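Side-chain contacts in alcohol dehydrogenase (PDB 5VM2), which is an oxidoreductase of unknown specificity from the zinc-containing alcohol dehydrogenase family, probably using NAD or NADP as electron acceptor: residues G64-G69 and V151-V156; R86-P91 and N295-T300; D144-T149 and S313-I318; V112-T117 and V290-N295; I301-I304 and R308-V311. One frame throughout, in Å; residues are numbered along the deposited sequence.

Interaction 1 of 5, residues G64-G69 and V151-V156; sequences GHECAG and VEPAAV. With MG (magnesium ion), chain C.
The metal site buried between the GroES-like part of the chain and helix 145-163 is built by His65, Glu66 and Glu152, which reach one magnesium ion from two segments. Glu152 OE1 binds at 2.0 Å, Glu66 OE1 at 2.3 Å and His65 NE2 at 2.4 Å; water 1 is the fourth ligand. Histidine and glutamate ligands with a water are consistent with the catalytic metal position of sorbitol dehydrogenase relatives, where zinc is usual. No hydrogen bond joins the segments, so the ion itself connects the three side chains. Glu66 runs extended beyond CG, and its chain crosses that of Glu152 at about a right angle, with the carboxylate planes turned 42° apart. Glu152 has CG anti to its own N (chi1 -159°) and bends at chi2, which swings the carboxylate up to the ion. Lys340 makes a salt bridge to Glu66 OE2, and Tyr293 OH is hydrogen-bonded to Glu152 OE2; both probably help to orient the carboxylates. The Pro153 ring packs against the Glu66 carboxylate, its CD 3.6 Å from Glu66 OE1. At the edge of the imidazole, near the ring plane, His65 CD2 comes within 3.1 Å of Glu152 OE2.

Interaction 2 of 5, residues R86-P91 and N295-T300; sequences RVNIEP and NRYPVT
One face of the Tyr297 ring is covered by the aliphatic part of Glu90, and Asn88 OD1 stands at the ring edge near its plane. The contact seats the first turn of helix 297-305 against strand 86-89 of the GroES-like part and the residues after it. Glu90 CB sits 3.9 Å from the Tyr297 ring centroid and 8° off the normal, a CH-pi contact over the middle of the face. With Glu90 CG anti to the backbone N (chi1 -175°) and the rest of the chain extended, the side chain travels across the ring, and its carboxylate ends only 17° from the ring plane. Asn88 is turned more steeply, its amide plane well inclined to the ring, while its ND2 donates to Gly148 O of helix 145-163. The Glu90 carboxylate is well supplied with partners: OE1 is hydrogen-bonded to Tyr137 OH and OE2 to Tyr106 OH. It also reaches the helix start through two waters. Water 2 donates to Glu90 OE1 (2.7 Å) and accepts from Tyr297 N (3.0 Å). Water 3 makes a weak bond to Glu90 OE2 and accepts from Arg296 N at 3.0 Å.

Interaction 3 of 5, residues D144-T149 and S313-I318; sequences DTMEGT and SMVTHI
Met146 spans the gap between the first turn of helix 145-163 and strand 315-320, meeting Val315 and Ile318 with the last two atoms of its side chain. The nearest CA atoms, those of Met146 and Val315, are 9.1 Å apart, a gap that the extended Met146 side chain bridges. Its CG is anti to the backbone N (chi1 -173°) and chi2 is also extended, carrying the sulfur straight out from the helix. The bend comes last, at chi3 (71°), and lays the methyl beside Val315, with Met146 CE 3.9 Å from Val315 CG2. The sulfur touches both partners, since Met146 SD lies 4.0 Å from Val315 CG2 and equally far from Ile318 CD1. Val315 offers both of its methyl branches, whereas Ile318 reaches in with the tip of its chain alone. All these approaches are oblique and apolar. The patch is small, 110 Å² in all, and lies near the surface, with Ile318 exposed. Next to Met146 the helix start is fixed by polar bonds. Asp144 OD2 forms a salt bridge with Lys312, just before segment 313-318. Glu147 N donates to Asp144 OD1 at 2.9 Å, nearly straight at 164°, and Asp144 N donates back to Glu147 OE2 at 3.2 Å. The reciprocal Asp144-Glu147 bonds make the capping box of a helix N-terminus, with Asp144 as N-cap.

Interaction 4 of 5, residues V112-T117 and V290-N295; sequences VDFMAT and VFRYAN
Phe114 opens a type II beta turn that runs to Thr117, and Arg292, itself at a positive phi (53°), faces it from an irregular loop, the two CA atoms 10.5 Å apart. Arg292 bridges that distance with a chain extended from CG to NE, bringing its guanidinium flat onto the Phe114 ring. The planes differ by 8° and the centres are 3.7 Å apart; Arg292 CZ stands 23° off the ring normal, so this is a stacked cation-pi pair. Arg292 NE, 3.4 Å from Phe114 CE2, lies toward the ring rim. Phe291 covers the opposite guanidinium face with CZ, its ring tilted, so Phe114 is the stacked partner. Val112 closes part of the edge, with CG1 in the guanidinium plane and 3.7 Å from Arg292 NH1. The loop 290-295 leaves the edge strand 286-290 of the parallel Rossmann-type sheet, while strand 113-114 follows the four-cysteine zinc site, so the stack joins the presumed nucleotide-binding part to the GroES-like part. Phe114 is also approached at its edge: Tyr293 OH lies near the ring plane, 3.5 Å from Phe114 CE2, and the two side chains cross at about a right angle. That hydroxyl is hydrogen-bonded to Glu152, a ligand of the magnesium ion. Within the turn, Thr117 OG1 donates to Phe114 O at 2.7 Å, although Thr117 is poorly ordered.

Interaction 5 of 5, residues I301-I304 and R308-V311; sequences IEAI and RFDV
Ile304 and Ala303 pack closely on Phe309 and Val311, while Arg308 marks the open margin of this contact. In the tight part Ile304 sets CG1 3.9 Å from Phe309 CB and, at the tip of the same branch, CD1 3.8 Å from Val311 CG1; its other branch, CG2, meets Val311 CG2 at 3.8 Å. Ala303 CB meets Phe309 CB at 3.8 Å. The base of the Phe309 ring also meets Ile304 CG1, and its far end goes on to Ala154, Met158 and Met183 on two other helices, CG being anti to the backbone N (chi1 -160°). The backbone secures the same region: Phe309 N donates to Ala303 O (3.1 Å, 149° at the hydrogen) from well above the carbonyl plane, and Ile304 CA makes a CA-H...O contact with Phe309 O at 3.3 Å. Water 4 bridges two carbonyls, donating to Ile304 O (3.1 Å) and Phe309 O (2.8 Å). At the exposed margin, only CB of the Arg308 side chain comes near Ala303 O before the chain leads away. These contacts lie at the C-terminal end of helix 297-305, where the chain folds back along the last turn before heading for strand 315-320.

How the interactions relate
Helix 145-163 ties interactions 1 and 3 together, and helix 297-305 does the same for interactions 2 and 5. The magnesium site of interaction 1 is the hub: Glu152 OE2 is 2.5 Å from Tyr293 OH of interaction 4, and Glu152 CB is 3.2 Å from Tyr297 OH of interaction 2, so both of those contacts help surround a metal ligand. The centres of interactions 1 and 2 lie 8 Å apart, and strands 67-74 and 86-89 are neighbours in one sheet. Interaction 5 meets the same helix at Val151, next in sequence to Glu152, with Val151 CG2 to Ile304 CD1 at 3.8 Å. Interactions 3 and 4 do not touch, their centres being about 20 Å apart.

Interaction 1 of 5, residues G64-G69 and V151-V156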
# COMPACT_ATOMS: atom_id res chain seq x y z
N GLY A 64 7.83 -7.53 -5.75
CA GLY A 64 7.18 -6.34 -6.27
C GLY A 64 5.72 -6.55 -6.58
O GLY A 64 5.34 -7.55 -7.20
N HIS A 65 4.88 -5.61 -6.14
CA HIS A 65 3.45 -5.68 -6.45
C HIS A 65 2.83 -4.35 -6.85
O HIS A 65 1.79 -4.36 -7.51
CB HIS A 65 2.67 -6.26 -5.25
CG HIS A 65 2.68 -5.39 -4.03
ND1 HIS A 65 3.66 -5.48 -3.06
CD2 HIS A 65 1.82 -4.44 -3.61
CE1 HIS A 65 3.41 -4.61 -2.10
NE2 HIS A 65 2.30 -3.96 -2.41
N GLU A 66 3.42 -3.21 -6.49
CA GLU A 66 2.96 -1.91 -6.95
C GLU A 66 3.68 -1.57 -8.25
O GLU A 66 4.91 -1.45 -8.25
CB GLU A 66 3.23 -0.84 -5.89
CG GLU A 66 3.31 -1.37 -4.47
CD GLU A 66 3.70 -0.30 -3.45
OE1 GLU A 66 3.19 -0.35 -2.31
OE2 GLU A 66 4.52 0.58 -3.77
N CYS A 67 2.94 -1.43 -9.34
CA CYS A 67 3.60 -1.14 -10.61
C CYS A 67 2.62 -0.53 -11.60
O CYS A 67 1.40 -0.53 -11.40
CB CYS A 67 4.25 -2.40 -11.20
SG CYS A 67 3.09 -3.68 -11.65
N ALA A 68 3.18 -0.01 -12.69
CA ALA A 68 2.43 0.61 -13.77
C ALA A 68 3.32 0.61 -15.01
O ALA A 68 4.53 0.41 -14.92
CB ALA A 68 1.99 2.03 -13.42
N GLY A 69 2.70 0.83 -16.16
CA GLY A 69 3.44 0.81 -17.41
C GLY A 69 2.58 1.05 -18.62
O GLY A 69 1.52 1.67 -18.52
N VAL A 151 -0.70 4.36 -6.92
CA VAL A 151 -2.12 4.16 -6.65
C VAL A 151 -2.32 3.00 -5.68
O VAL A 151 -3.21 3.04 -4.82
CB VAL A 151 -2.88 3.93 -7.96
CG1 VAL A 151 -4.29 3.39 -7.68
CG2 VAL A 151 -2.95 5.23 -8.77
N GLU A 152 -1.48 1.97 -5.77
CA GLU A 152 -1.66 0.79 -4.92
C GLU A 152 -1.58 1.12 -3.43
O GLU A 152 -2.53 0.81 -2.70
CB GLU A 152 -0.68 -0.31 -5.34
CG GLU A 152 -1.08 -1.71 -4.90
CD GLU A 152 -0.61 -2.04 -3.49
OE1 GLU A 152 0.10 -1.22 -2.88
OE2 GLU A 152 -0.95 -3.14 -3.00
N PRO A 153 -0.49 1.72 -2.92
CA PRO A 153 -0.51 2.08 -1.49
C PRO A 153 -1.53 3.16 -1.17
O PRO A 153 -2.10 3.15 -0.07
CB PRO A 153 0.93 2.55 -1.22
CG PRO A 153 1.44 2.99 -2.56
CD PRO A 153 0.81 2.04 -3.54
N ALA A 154 -1.79 4.08 -2.10
CA ALA A 154 -2.86 5.05 -1.87
C ALA A 154 -4.21 4.36 -1.73
O ALA A 154 -5.04 4.76 -0.91
CB ALA A 154 -2.89 6.08 -3.00
N ALA A 155 -4.43 3.30 -2.51
CA ALA A 155 -5.66 2.53 -2.40
C ALA A 155 -5.78 1.86 -1.04
O ALA A 155 -6.90 1.70 -0.53
CB ALA A 155 -5.72 1.48 -3.51
N VAL A 156 -4.66 1.46 -0.44
CA VAL A 156 -4.67 0.91 0.91
C VAL A 156 -5.23 1.92 1.90
O VAL A 156 -6.09 1.60 2.73
CB VAL A 156 -3.25 0.47 1.32
CG1 VAL A 156 -3.21 0.09 2.79
CG2 VAL A 156 -2.77 -0.69 0.44
MG MG C . 1.61 -1.83 -1.68
O HOH W 1 1.10 -1.45 0.12

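Interaction 2 of 5, residues R86-P91 and N295-T300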
# COMPACT_ATOMS: atom_id res chain seq x y z
N ARG A 86 -1.22 3.72 -21.31
CA ARG A 86 -0.52 3.70 -20.04
C ARG A 86 -1.50 3.29 -18.96
O ARG A 86 -2.60 3.85 -18.86
CB ARG A 86 0.09 5.07 -19.73
CG ARG A 86 0.99 5.59 -20.84
CD ARG A 86 1.53 6.99 -20.54
NE ARG A 86 0.45 7.94 -20.26
CZ ARG A 86 0.13 8.37 -19.05
NH1 ARG A 86 0.81 7.95 -17.99
NH2 ARG A 86 -0.88 9.22 -18.89
N VAL A 87 -1.12 2.29 -18.16
CA VAL A 87 -2.02 1.66 -17.21
C VAL A 87 -1.28 1.37 -15.91
O VAL A 87 -0.04 1.34 -15.87
CB VAL A 87 -2.63 0.35 -17.76
CG1 VAL A 87 -3.47 0.61 -19.00
CG2 VAL A 87 -1.53 -0.66 -18.05
N ASN A 88 -2.04 1.14 -14.85
CA ASN A 88 -1.53 0.46 -13.67
C ASN A 88 -2.32 -0.83 -13.48
O ASN A 88 -3.29 -1.10 -14.20
CB ASN A 88 -1.56 1.36 -12.43
CG ASN A 88 -2.97 1.74 -11.99
OD1 ASN A 88 -3.97 1.15 -12.40
ND2 ASN A 88 -3.05 2.74 -11.11
N ILE A 89 -1.90 -1.64 -12.52
CA ILE A 89 -2.56 -2.91 -12.26
C ILE A 89 -2.92 -2.98 -10.78
O ILE A 89 -2.16 -2.52 -9.91
CB ILE A 89 -1.68 -4.11 -12.68
CG1 ILE A 89 -0.41 -4.18 -11.83
CG2 ILE A 89 -1.34 -4.04 -14.17
CD1 ILE A 89 0.15 -5.58 -11.75
N GLU A 90 -4.10 -3.52 -10.50
CA GLU A 90 -4.46 -3.92 -9.16
C GLU A 90 -3.92 -5.33 -8.93
O GLU A 90 -4.36 -6.26 -9.61
CB GLU A 90 -5.97 -3.89 -8.97
CG GLU A 90 -6.43 -4.18 -7.55
CD GLU A 90 -7.92 -3.97 -7.34
OE1 GLU A 90 -8.57 -3.29 -8.18
OE2 GLU A 90 -8.46 -4.49 -6.34
N PRO A 91 -2.96 -5.52 -8.03
CA PRO A 91 -2.18 -6.77 -8.03
C PRO A 91 -2.87 -7.96 -7.38
O PRO A 91 -2.29 -9.05 -7.37
CB PRO A 91 -0.92 -6.38 -7.24
CG PRO A 91 -1.37 -5.30 -6.33
CD PRO A 91 -2.43 -4.53 -7.07
N ASN A 295 -12.43 -2.55 -4.70
CA ASN A 295 -13.17 -1.56 -5.49
C ASN A 295 -12.73 -0.12 -5.21
O ASN A 295 -13.53 0.81 -5.30
CB ASN A 295 -14.68 -1.70 -5.28
CG ASN A 295 -15.15 -3.14 -5.35
OD1 ASN A 295 -14.88 -3.84 -6.32
ND2 ASN A 295 -15.86 -3.59 -4.32
N ARG A 296 -11.43 0.08 -4.93
CA ARG A 296 -10.91 1.40 -4.59
C ARG A 296 -10.06 2.04 -5.68
O ARG A 296 -9.73 3.22 -5.56
CB ARG A 296 -10.07 1.34 -3.31
CG ARG A 296 -10.69 0.56 -2.17
CD ARG A 296 -12.05 1.13 -1.75
NE ARG A 296 -12.50 0.52 -0.50
CZ ARG A 296 -13.64 0.80 0.11
NH1 ARG A 296 -14.48 1.69 -0.42
NH2 ARG A 296 -13.95 0.19 1.24
N TYR A 297 -9.66 1.29 -6.71
CA TYR A 297 -8.73 1.85 -7.69
C TYR A 297 -9.33 3.04 -8.43
O TYR A 297 -8.66 4.08 -8.50
CB TYR A 297 -8.25 0.75 -8.65
CG TYR A 297 -6.84 0.28 -8.34
CD1 TYR A 297 -6.51 -0.17 -7.07
CD2 TYR A 297 -5.84 0.30 -9.31
CE1 TYR A 297 -5.22 -0.59 -6.76
CE2 TYR A 297 -4.55 -0.13 -9.01
CZ TYR A 297 -4.25 -0.58 -7.74
OH TYR A 297 -2.97 -1.00 -7.43
N PRO A 298 -10.55 2.98 -8.97
CA PRO A 298 -11.05 4.15 -9.71
C PRO A 298 -11.12 5.41 -8.87
O PRO A 298 -10.65 6.47 -9.31
CB PRO A 298 -12.43 3.68 -10.19
CG PRO A 298 -12.29 2.20 -10.30
CD PRO A 298 -11.45 1.82 -9.11
N VAL A 299 -11.69 5.33 -7.66
CA VAL A 299 -11.82 6.53 -6.84
C VAL A 299 -10.46 7.05 -6.40
O VAL A 299 -10.28 8.26 -6.21
CB VAL A 299 -12.75 6.26 -5.63
CG1 VAL A 299 -12.08 5.32 -4.64
CG2 VAL A 299 -13.13 7.57 -4.96
N THR A 300 -9.47 6.16 -6.25
CA THR A 300 -8.13 6.60 -5.86
C THR A 300 -7.43 7.27 -7.03
O THR A 300 -6.81 8.33 -6.87
CB THR A 300 -7.32 5.42 -5.34
OG1 THR A 300 -8.03 4.78 -4.26
CG2 THR A 300 -5.95 5.87 -4.85
O HOH W 2 -10.52 -1.50 -7.59
O HOH W 3 -9.19 -1.86 -5.10

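Interaction 3 of 5, residues D144-T149 and S313-I318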
# COMPACT_ATOMS: atom_id res chain seq x y z
N ASP A 144 1.35 10.22 -14.58
CA ASP A 144 2.42 9.44 -15.18
C ASP A 144 2.47 8.05 -14.55
O ASP A 144 1.74 7.74 -13.60
CB ASP A 144 3.76 10.17 -15.07
CG ASP A 144 4.13 10.51 -13.63
OD1 ASP A 144 4.21 9.59 -12.80
OD2 ASP A 144 4.37 11.70 -13.35
N THR A 145 3.35 7.20 -15.08
CA THR A 145 3.37 5.82 -14.63
C THR A 145 3.98 5.66 -13.24
O THR A 145 3.71 4.65 -12.58
CB THR A 145 4.13 4.95 -15.63
OG1 THR A 145 5.37 5.57 -15.97
CG2 THR A 145 3.29 4.76 -16.90
N MET A 146 4.77 6.63 -12.77
CA MET A 146 5.22 6.58 -11.38
C MET A 146 4.06 6.87 -10.43
O MET A 146 3.95 6.23 -9.38
CB MET A 146 6.36 7.55 -11.13
CG MET A 146 6.95 7.38 -9.74
SD MET A 146 8.18 8.61 -9.32
CE MET A 146 7.15 10.07 -9.15
N GLU A 147 3.22 7.85 -10.77
CA GLU A 147 2.01 8.07 -9.98
C GLU A 147 1.08 6.86 -10.06
O GLU A 147 0.48 6.47 -9.05
CB GLU A 147 1.29 9.33 -10.45
CG GLU A 147 1.97 10.64 -10.09
CD GLU A 147 1.28 11.84 -10.70
OE1 GLU A 147 0.65 12.62 -9.94
OE2 GLU A 147 1.36 12.01 -11.93
N GLY A 148 0.94 6.27 -11.25
CA GLY A 148 0.12 5.08 -11.38
C GLY A 148 0.60 3.95 -10.49
O GLY A 148 -0.21 3.17 -9.97
N THR A 149 1.91 3.84 -10.32
CA THR A 149 2.46 2.84 -9.41
C THR A 149 2.01 3.09 -7.98
O THR A 149 1.69 2.15 -7.24
CB THR A 149 3.99 2.84 -9.51
OG1 THR A 149 4.38 2.55 -10.86
CG2 THR A 149 4.59 1.81 -8.58
N SER A 313 4.81 13.81 -4.39
CA SER A 313 5.63 14.42 -3.35
C SER A 313 6.14 13.40 -2.34
O SER A 313 7.05 13.72 -1.57
CB SER A 313 4.83 15.51 -2.63
OG SER A 313 4.60 16.62 -3.47
N MET A 314 5.57 12.20 -2.30
CA MET A 314 6.01 11.23 -1.30
C MET A 314 7.26 10.47 -1.74
O MET A 314 7.98 9.96 -0.87
CB MET A 314 4.87 10.25 -1.00
CG MET A 314 3.62 10.96 -0.50
SD MET A 314 2.25 9.83 -0.18
CE MET A 314 3.06 8.65 0.90
N VAL A 315 7.55 10.43 -3.04
CA VAL A 315 8.70 9.68 -3.54
C VAL A 315 9.97 10.41 -3.12
O VAL A 315 10.25 11.52 -3.59
CB VAL A 315 8.63 9.50 -5.06
CG1 VAL A 315 9.84 8.71 -5.55
CG2 VAL A 315 7.35 8.79 -5.44
N THR A 316 10.75 9.78 -2.25
CA THR A 316 12.01 10.36 -1.79
C THR A 316 13.23 9.75 -2.46
O THR A 316 14.31 10.34 -2.41
CB THR A 316 12.13 10.21 -0.27
OG1 THR A 316 11.91 8.84 0.09
CG2 THR A 316 11.10 11.08 0.43
N HIS A 317 13.08 8.59 -3.10
CA HIS A 317 14.21 7.91 -3.73
C HIS A 317 13.72 7.14 -4.95
O HIS A 317 12.71 6.44 -4.88
CB HIS A 317 14.89 6.94 -2.75
CG HIS A 317 15.43 7.61 -1.52
ND1 HIS A 317 14.66 7.81 -0.40
CD2 HIS A 317 16.65 8.10 -1.24
CE1 HIS A 317 15.39 8.41 0.53
NE2 HIS A 317 16.60 8.60 0.04
N ILE A 318 14.45 7.27 -6.06
CA ILE A 318 14.19 6.52 -7.28
C ILE A 318 15.46 5.75 -7.62
O ILE A 318 16.53 6.35 -7.77
CB ILE A 318 13.77 7.43 -8.44
CG1 ILE A 318 12.46 8.15 -8.11
CG2 ILE A 318 13.63 6.63 -9.73
CD1 ILE A 318 12.08 9.21 -9.11

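Interaction 4 of 5, residues V112-T117 and V290-N295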
# COMPACT_ATOMS: atom_id res chain seq x y z
N VAL A 112 -7.25 -15.54 -3.61
CA VAL A 112 -6.74 -14.39 -4.35
C VAL A 112 -5.35 -14.70 -4.86
O VAL A 112 -4.53 -15.34 -4.18
CB VAL A 112 -6.75 -13.12 -3.48
CG1 VAL A 112 -5.80 -13.25 -2.30
CG2 VAL A 112 -6.39 -11.90 -4.32
N ASP A 113 -5.07 -14.28 -6.09
CA ASP A 113 -3.73 -14.40 -6.65
C ASP A 113 -3.12 -13.01 -6.60
O ASP A 113 -3.43 -12.15 -7.43
CB ASP A 113 -3.78 -14.96 -8.07
CG ASP A 113 -2.42 -14.94 -8.76
OD1 ASP A 113 -2.35 -15.23 -9.97
OD2 ASP A 113 -1.43 -14.64 -8.08
N PHE A 114 -2.25 -12.83 -5.61
CA PHE A 114 -1.61 -11.55 -5.35
C PHE A 114 -0.16 -11.61 -5.80
O PHE A 114 0.53 -12.61 -5.55
CB PHE A 114 -1.70 -11.18 -3.86
CG PHE A 114 -1.44 -9.73 -3.59
CD1 PHE A 114 -0.16 -9.28 -3.32
CD2 PHE A 114 -2.48 -8.81 -3.61
CE1 PHE A 114 0.09 -7.95 -3.07
CE2 PHE A 114 -2.24 -7.47 -3.37
CZ PHE A 114 -0.96 -7.04 -3.09
N MET A 115 0.29 -10.55 -6.47
CA MET A 115 1.64 -10.51 -7.02
C MET A 115 2.69 -10.78 -5.96
O MET A 115 2.56 -10.36 -4.80
CB MET A 115 1.91 -9.15 -7.66
CG MET A 115 1.12 -8.89 -8.92
SD MET A 115 2.12 -7.95 -10.09
CE MET A 115 2.88 -9.28 -11.01
N ALA A 116 3.74 -11.50 -6.36
CA ALA A 116 4.93 -11.73 -5.54
C ALA A 116 4.62 -12.51 -4.27
O ALA A 116 5.31 -12.35 -3.26
CB ALA A 116 5.62 -10.41 -5.19
N THR A 117 3.56 -13.33 -4.36
CA THR A 117 3.11 -14.22 -3.27
C THR A 117 2.93 -15.69 -3.56
O THR A 117 3.13 -16.17 -4.64
CB THR A 117 1.89 -13.78 -2.45
OG1 THR A 117 0.72 -13.96 -3.24
CG2 THR A 117 2.03 -12.41 -2.00
N VAL A 290 -7.84 -3.99 8.54
CA VAL A 290 -8.06 -3.51 7.19
C VAL A 290 -7.06 -4.21 6.29
O VAL A 290 -5.85 -4.19 6.56
CB VAL A 290 -7.90 -1.98 7.08
CG1 VAL A 290 -8.29 -1.50 5.70
CG2 VAL A 290 -8.75 -1.29 8.13
N PHE A 291 -7.55 -4.83 5.22
CA PHE A 291 -6.74 -5.72 4.39
C PHE A 291 -6.77 -5.26 2.94
O PHE A 291 -7.78 -5.45 2.24
CB PHE A 291 -7.24 -7.16 4.52
CG PHE A 291 -6.30 -8.17 3.93
CD1 PHE A 291 -6.59 -8.79 2.72
CD2 PHE A 291 -5.13 -8.51 4.59
CE1 PHE A 291 -5.73 -9.72 2.18
CE2 PHE A 291 -4.26 -9.45 4.06
CZ PHE A 291 -4.56 -10.05 2.85
N ARG A 292 -5.66 -4.69 2.47
CA ARG A 292 -5.50 -4.26 1.09
C ARG A 292 -6.64 -3.34 0.65
O ARG A 292 -6.80 -2.25 1.20
CB ARG A 292 -5.39 -5.48 0.16
CG ARG A 292 -4.13 -6.31 0.40
CD ARG A 292 -4.11 -7.59 -0.43
NE ARG A 292 -2.93 -8.40 -0.17
CZ ARG A 292 -2.87 -9.71 -0.35
NH1 ARG A 292 -3.94 -10.37 -0.79
NH2 ARG A 292 -1.75 -10.38 -0.09
N TYR A 293 -7.44 -3.77 -0.33
CA TYR A 293 -8.42 -2.87 -0.92
C TYR A 293 -9.42 -3.70 -1.71
O TYR A 293 -9.09 -4.79 -2.19
CB TYR A 293 -7.76 -1.84 -1.85
CG TYR A 293 -6.50 -2.42 -2.44
CD1 TYR A 293 -6.57 -3.37 -3.45
CD2 TYR A 293 -5.25 -2.07 -1.94
CE1 TYR A 293 -5.43 -3.93 -3.97
CE2 TYR A 293 -4.11 -2.63 -2.46
CZ TYR A 293 -4.21 -3.56 -3.47
OH TYR A 293 -3.07 -4.13 -3.99
N ALA A 294 -10.63 -3.17 -1.83
CA ALA A 294 -11.64 -3.72 -2.73
C ALA A 294 -12.38 -2.56 -3.36
O ALA A 294 -12.88 -1.68 -2.65
CB ALA A 294 -12.62 -4.63 -1.99
N ASN A 295 -12.43 -2.55 -4.70
CA ASN A 295 -13.17 -1.56 -5.49
C ASN A 295 -12.73 -0.12 -5.21
O ASN A 295 -13.53 0.81 -5.30
CB ASN A 295 -14.68 -1.70 -5.28
CG ASN A 295 -15.15 -3.14 -5.35
OD1 ASN A 295 -14.88 -3.84 -6.32
ND2 ASN A 295 -15.86 -3.59 -4.32

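Interaction 5 of 5, residues I301-I304 and R308-V311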
# COMPACT_ATOMS: atom_id res chain seq x y z
N ILE A 301 -7.52 6.66 -8.21
CA ILE A 301 -7.00 7.30 -9.42
C ILE A 301 -7.63 8.67 -9.62
O ILE A 301 -6.95 9.66 -9.92
CB ILE A 301 -7.23 6.39 -10.64
CG1 ILE A 301 -6.36 5.13 -10.54
CG2 ILE A 301 -6.93 7.13 -11.93
CD1 ILE A 301 -6.75 4.04 -11.52
N GLU A 302 -8.96 8.75 -9.45
CA GLU A 302 -9.66 10.04 -9.49
C GLU A 302 -9.02 11.05 -8.54
O GLU A 302 -8.73 12.19 -8.92
CB GLU A 302 -11.13 9.87 -9.10
CG GLU A 302 -12.07 9.28 -10.12
CD GLU A 302 -13.47 9.11 -9.53
OE1 GLU A 302 -13.94 10.04 -8.84
OE2 GLU A 302 -14.09 8.05 -9.73
N ALA A 303 -8.81 10.63 -7.29
CA ALA A 303 -8.32 11.55 -6.27
C ALA A 303 -6.93 12.06 -6.60
O ALA A 303 -6.63 13.24 -6.43
CB ALA A 303 -8.34 10.87 -4.90
N ILE A 304 -6.06 11.17 -7.10
CA ILE A 304 -4.71 11.59 -7.45
C ILE A 304 -4.73 12.49 -8.69
O ILE A 304 -4.08 13.54 -8.73
CB ILE A 304 -3.80 10.36 -7.65
CG1 ILE A 304 -3.64 9.62 -6.31
CG2 ILE A 304 -2.45 10.78 -8.22
CD1 ILE A 304 -3.20 8.18 -6.45
N ARG A 308 -5.97 16.49 -5.59
CA ARG A 308 -6.33 16.50 -4.18
C ARG A 308 -5.48 15.52 -3.38
O ARG A 308 -5.16 15.78 -2.21
CB ARG A 308 -7.81 16.17 -4.01
CG ARG A 308 -8.34 16.38 -2.60
CD ARG A 308 -9.87 16.38 -2.58
NE ARG A 308 -10.44 17.55 -3.23
CZ ARG A 308 -11.74 17.75 -3.42
NH1 ARG A 308 -12.61 16.84 -3.01
NH2 ARG A 308 -12.17 18.85 -4.03
N PHE A 309 -5.09 14.41 -3.99
CA PHE A 309 -4.29 13.37 -3.36
C PHE A 309 -2.91 13.41 -4.02
O PHE A 309 -2.80 13.14 -5.22
CB PHE A 309 -4.98 12.02 -3.55
CG PHE A 309 -4.55 10.94 -2.58
CD1 PHE A 309 -5.50 10.26 -1.84
CD2 PHE A 309 -3.22 10.58 -2.46
CE1 PHE A 309 -5.12 9.25 -0.97
CE2 PHE A 309 -2.83 9.57 -1.59
CZ PHE A 309 -3.79 8.90 -0.85
N ASP A 310 -1.88 13.75 -3.25
CA ASP A 310 -0.52 13.97 -3.77
C ASP A 310 0.34 12.76 -3.44
O ASP A 310 0.76 12.58 -2.29
CB ASP A 310 0.06 15.26 -3.20
CG ASP A 310 1.47 15.59 -3.74
OD1 ASP A 310 2.09 14.77 -4.44
OD2 ASP A 310 1.96 16.70 -3.44
N VAL A 311 0.64 11.94 -4.45
CA VAL A 311 1.55 10.81 -4.27
C VAL A 311 2.95 11.10 -4.82
O VAL A 311 3.92 10.45 -4.38
CB VAL A 311 0.99 9.52 -4.91
CG1 VAL A 311 -0.27 9.07 -4.19
CG2 VAL A 311 0.72 9.71 -6.40
O HOH W 4 -1.60 14.67 -7.27